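Local coordinates for flagellar protein FlgA (Thermotoga maritima, PDB 3FRN) that probably acts as a periplasmic chaperone for formation of the P-ring of the flagellar basal body, at residues P208-V220 with G256-E268. Sequence-based numbering, arbitrary orientation.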
# COMPACT_ATOMS: atom_id res chain seq x y z
N PRO A 208 10.15 -18.81 -18.85
CA PRO A 208 11.54 -19.16 -19.17
C PRO A 208 11.89 -18.79 -20.59
O PRO A 208 11.01 -18.76 -21.45
CB PRO A 208 11.58 -20.68 -18.99
CG PRO A 208 10.33 -21.04 -18.26
CD PRO A 208 9.32 -20.01 -18.68
N ASP A 209 13.16 -18.49 -20.85
CA ASP A 209 13.57 -18.05 -22.19
C ASP A 209 13.65 -19.23 -23.17
O ASP A 209 13.52 -19.04 -24.38
CB ASP A 209 14.90 -17.30 -22.11
CG ASP A 209 14.87 -16.18 -21.09
OD1 ASP A 209 13.78 -15.63 -20.82
OD2 ASP A 209 15.94 -15.83 -20.54
N VAL A 210 13.87 -20.42 -22.64
CA VAL A 210 13.68 -21.68 -23.37
C VAL A 210 12.89 -22.67 -22.52
O VAL A 210 12.99 -22.69 -21.30
CB VAL A 210 15.02 -22.35 -23.83
CG1 VAL A 210 15.80 -21.46 -24.80
CG2 VAL A 210 15.87 -22.76 -22.65
N VAL A 211 12.09 -23.50 -23.18
CA VAL A 211 11.34 -24.52 -22.46
C VAL A 211 11.90 -25.91 -22.77
O VAL A 211 12.57 -26.11 -23.79
CB VAL A 211 9.82 -24.46 -22.77
CG1 VAL A 211 9.24 -23.12 -22.33
CG2 VAL A 211 9.54 -24.71 -24.25
N LYS A 212 11.65 -26.84 -21.86
CA LYS A 212 12.02 -28.23 -22.04
C LYS A 212 11.39 -28.76 -23.33
O LYS A 212 10.18 -28.66 -23.52
CB LYS A 212 11.54 -29.05 -20.84
CG LYS A 212 12.09 -30.45 -20.77
CD LYS A 212 11.35 -31.30 -19.74
CE LYS A 212 11.70 -32.79 -19.93
NZ LYS A 212 10.78 -33.70 -19.18
N GLY A 213 12.23 -29.28 -24.23
CA GLY A 213 11.74 -29.90 -25.46
C GLY A 213 11.71 -28.99 -26.68
O GLY A 213 11.43 -29.44 -27.79
N GLN A 214 11.99 -27.71 -26.46
CA GLN A 214 12.00 -26.70 -27.52
C GLN A 214 13.19 -26.89 -28.46
O GLN A 214 14.26 -27.31 -28.04
CB GLN A 214 12.05 -25.31 -26.89
CG GLN A 214 11.77 -24.13 -27.81
CD GLN A 214 11.94 -22.80 -27.09
OE1 GLN A 214 11.81 -22.73 -25.87
NE2 GLN A 214 12.23 -21.75 -27.84
N VAL A 215 12.99 -26.58 -29.75
CA VAL A 215 14.09 -26.59 -30.71
C VAL A 215 14.68 -25.19 -30.85
O VAL A 215 13.98 -24.23 -31.21
CB VAL A 215 13.65 -27.12 -32.10
CG1 VAL A 215 14.75 -26.91 -33.15
CG2 VAL A 215 13.30 -28.59 -32.01
N VAL A 216 15.98 -25.09 -30.55
CA VAL A 216 16.70 -23.83 -30.72
C VAL A 216 17.99 -24.06 -31.51
O VAL A 216 18.54 -25.16 -31.47
CB VAL A 216 17.01 -23.13 -29.36
CG1 VAL A 216 15.78 -22.39 -28.83
CG2 VAL A 216 17.56 -24.11 -28.33
N PRO A 217 18.45 -23.04 -32.26
CA PRO A 217 19.78 -23.09 -32.85
C PRO A 217 20.87 -23.17 -31.77
O PRO A 217 20.66 -22.72 -30.65
CB PRO A 217 19.89 -21.76 -33.60
CG PRO A 217 18.48 -21.35 -33.85
CD PRO A 217 17.74 -21.81 -32.64
N ALA A 218 22.01 -23.76 -32.12
CA ALA A 218 23.09 -23.97 -31.16
C ALA A 218 24.47 -23.85 -31.83
O ALA A 218 24.62 -24.16 -33.00
CB ALA A 218 22.95 -25.31 -30.48
N TYR A 219 25.45 -23.39 -31.06
CA TYR A 219 26.80 -23.18 -31.54
C TYR A 219 27.81 -24.01 -30.74
O TYR A 219 27.72 -24.09 -29.51
CB TYR A 219 27.17 -21.70 -31.45
CG TYR A 219 26.75 -20.88 -32.66
CD1 TYR A 219 27.61 -20.72 -33.74
CD2 TYR A 219 25.51 -20.26 -32.71
CE1 TYR A 219 27.25 -19.97 -34.85
CE2 TYR A 219 25.13 -19.49 -33.81
CZ TYR A 219 26.01 -19.35 -34.88
OH TYR A 219 25.65 -18.61 -35.99
N VAL A 220 28.75 -24.63 -31.45
CA VAL A 220 29.81 -25.44 -30.83
C VAL A 220 31.20 -24.86 -31.12
O VAL A 220 31.39 -23.64 -31.20
CB VAL A 220 29.77 -26.91 -31.33
CG1 VAL A 220 30.82 -27.75 -30.61
CG2 VAL A 220 28.38 -27.51 -31.16
N GLY A 256 24.98 -26.48 -22.50
CA GLY A 256 24.78 -25.29 -23.31
C GLY A 256 24.12 -24.16 -22.58
O GLY A 256 23.07 -24.33 -21.96
N ARG A 257 24.73 -22.98 -22.65
CA ARG A 257 24.18 -21.79 -22.03
C ARG A 257 23.14 -21.15 -22.92
O ARG A 257 23.32 -21.04 -24.14
CB ARG A 257 25.28 -20.78 -21.67
CG ARG A 257 26.10 -20.29 -22.86
CD ARG A 257 27.38 -19.57 -22.44
NE ARG A 257 27.20 -18.12 -22.29
CZ ARG A 257 28.19 -17.24 -22.25
NH1 ARG A 257 27.93 -15.95 -22.11
NH2 ARG A 257 29.46 -17.64 -22.36
N VAL A 258 22.03 -20.74 -22.32
CA VAL A 258 21.03 -19.96 -23.03
C VAL A 258 21.61 -18.57 -23.29
O VAL A 258 22.03 -17.86 -22.37
CB VAL A 258 19.74 -19.84 -22.21
CG1 VAL A 258 18.69 -19.02 -22.97
CG2 VAL A 258 19.22 -21.22 -21.85
N GLU A 259 21.64 -18.21 -24.57
CA GLU A 259 22.15 -16.92 -24.97
C GLU A 259 21.03 -16.09 -25.57
O GLU A 259 20.01 -16.63 -26.02
CB GLU A 259 23.31 -17.06 -25.96
CG GLU A 259 24.52 -17.80 -25.39
CD GLU A 259 25.84 -17.20 -25.82
OE1 GLU A 259 25.89 -16.56 -26.90
OE2 GLU A 259 26.83 -17.35 -25.08
N ARG A 260 21.21 -14.77 -25.58
CA ARG A 260 20.39 -13.89 -26.39
C ARG A 260 20.07 -14.52 -27.74
O ARG A 260 20.97 -14.79 -28.53
CB ARG A 260 21.09 -12.54 -26.59
CG ARG A 260 20.26 -11.52 -27.35
CD ARG A 260 20.99 -10.19 -27.46
NE ARG A 260 22.33 -10.34 -28.02
CZ ARG A 260 23.21 -9.36 -28.13
NH1 ARG A 260 24.41 -9.59 -28.66
NH2 ARG A 260 22.90 -8.14 -27.71
N GLY A 261 18.79 -14.74 -28.00
CA GLY A 261 18.35 -15.31 -29.26
C GLY A 261 16.88 -15.68 -29.25
O GLY A 261 16.02 -14.87 -29.60
N PRO A 262 16.59 -16.91 -28.84
CA PRO A 262 17.47 -17.65 -27.93
C PRO A 262 18.19 -18.79 -28.64
O PRO A 262 17.55 -19.73 -29.11
CB PRO A 262 16.50 -18.21 -26.89
CG PRO A 262 15.21 -18.34 -27.62
CD PRO A 262 15.17 -17.20 -28.59
N VAL A 263 19.52 -18.71 -28.71
CA VAL A 263 20.34 -19.86 -29.08
C VAL A 263 20.99 -20.48 -27.86
O VAL A 263 21.18 -19.82 -26.83
CB VAL A 263 21.43 -19.47 -30.09
CG1 VAL A 263 20.82 -18.76 -31.29
CG2 VAL A 263 22.48 -18.59 -29.43
N LEU A 264 21.33 -21.76 -27.96
CA LEU A 264 22.24 -22.40 -27.02
C LEU A 264 23.66 -22.22 -27.51
O LEU A 264 23.92 -22.27 -28.71
CB LEU A 264 21.96 -23.89 -26.85
CG LEU A 264 21.00 -24.40 -25.78
CD1 LEU A 264 21.48 -25.75 -25.29
CD2 LEU A 264 20.87 -23.43 -24.60
N ARG A 265 24.57 -22.00 -26.59
CA ARG A 265 25.98 -22.07 -26.89
C ARG A 265 26.54 -23.28 -26.18
O ARG A 265 26.57 -23.32 -24.95
CB ARG A 265 26.71 -20.81 -26.44
CG ARG A 265 28.20 -20.85 -26.68
CD ARG A 265 28.64 -19.60 -27.39
NE ARG A 265 27.82 -19.36 -28.58
CZ ARG A 265 27.74 -18.20 -29.22
NH1 ARG A 265 28.43 -17.15 -28.80
NH2 ARG A 265 26.95 -18.10 -30.29
N ILE A 266 26.97 -24.27 -26.95
CA ILE A 266 27.53 -25.48 -26.37
C ILE A 266 28.97 -25.28 -25.89
O ILE A 266 29.86 -24.91 -26.67
CB ILE A 266 27.37 -26.67 -27.32
CG1 ILE A 266 25.88 -27.00 -27.46
CG2 ILE A 266 28.15 -27.88 -26.81
CD1 ILE A 266 25.50 -27.76 -28.70
N LEU A 267 29.16 -25.50 -24.59
CA LEU A 267 30.43 -25.27 -23.90
C LEU A 267 31.47 -26.32 -24.29
O LEU A 267 31.20 -27.52 -24.18
CB LEU A 267 30.22 -25.27 -22.38
CG LEU A 267 28.99 -24.56 -21.79
CD1 LEU A 267 28.88 -24.87 -20.31
CD2 LEU A 267 29.01 -23.04 -22.02
N GLU A 268 32.64 -25.85 -24.72
CA GLU A 268 33.73 -26.69 -25.25
C GLU A 268 33.29 -27.52 -26.47
O GLU A 268 33.60 -27.19 -27.61
CB GLU A 268 34.32 -27.60 -24.17
CG GLU A 268 34.81 -26.87 -22.93
CD GLU A 268 35.16 -27.82 -21.80
OE1 GLU A 268 35.96 -28.75 -22.03
OE2 GLU A 268 34.65 -27.63 -20.68
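Pro217, Ala218 and Tyr219 run parallel to Val263, Leu264 and Arg265, the axes of strands 215-219 and 263-266 approaching to 4.6 Å at 26°. Three backbone bonds join them: Leu264 N donates to Pro217 O, Leu264 O accepts from Tyr219 N, and Ile266 N reaches Tyr219 O at 2.7 Å. The side chains meeting beside Ala218 and Leu264 are aliphatic. Ala218 CB lies 4.0 Å from both Leu264 CB and Ile266 CD1, and Val220 CG2 meets Ile266 CD1 at 3.8 Å. Val216 CG1 touches Pro262 O at 3.2 Å; the peptide bond before Pro262 is cis. Val210 and Val258 meet tip to tip, CG2 to CG2 (3.8 Å), while the Val210 and Pro262 side chains pass each other, Val210 CG1 touching Pro262 CB.

The other face is polar and more exposed. Arg265 has CG anti to N (chi1 177°), then bends at chi2 and chi3, which carries its guanidinium back beside Tyr219. Arg265 NH2 lies 3.5 Å from Tyr219 CD2, oblique to the ring, which meets the guanidinium at its edge, the two planes 80° apart. Arg265 NE is buried here without a partner. Glu259 OE1 sits 3.2 Å from Arg265 NH1, above the guanidinium plane, while OE2 pairs with Arg257 NE, both resting on charge rather than directed N-H bonds. Replacing Arg265 with a leucine would probably leave Glu259 with Arg257 as its remaining basic mate here and the Tyr219 ring freer to turn.

Strand 229-233 flanks strand 215-219 on its other edge, so the parallel pairing joins the first and last strands of a five-stranded mixed sheet in the P-ring chaperone family region (SAF clan). The pairing thus combines backbone bonds and a largely buried aliphatic side with a charge network on the more exposed face.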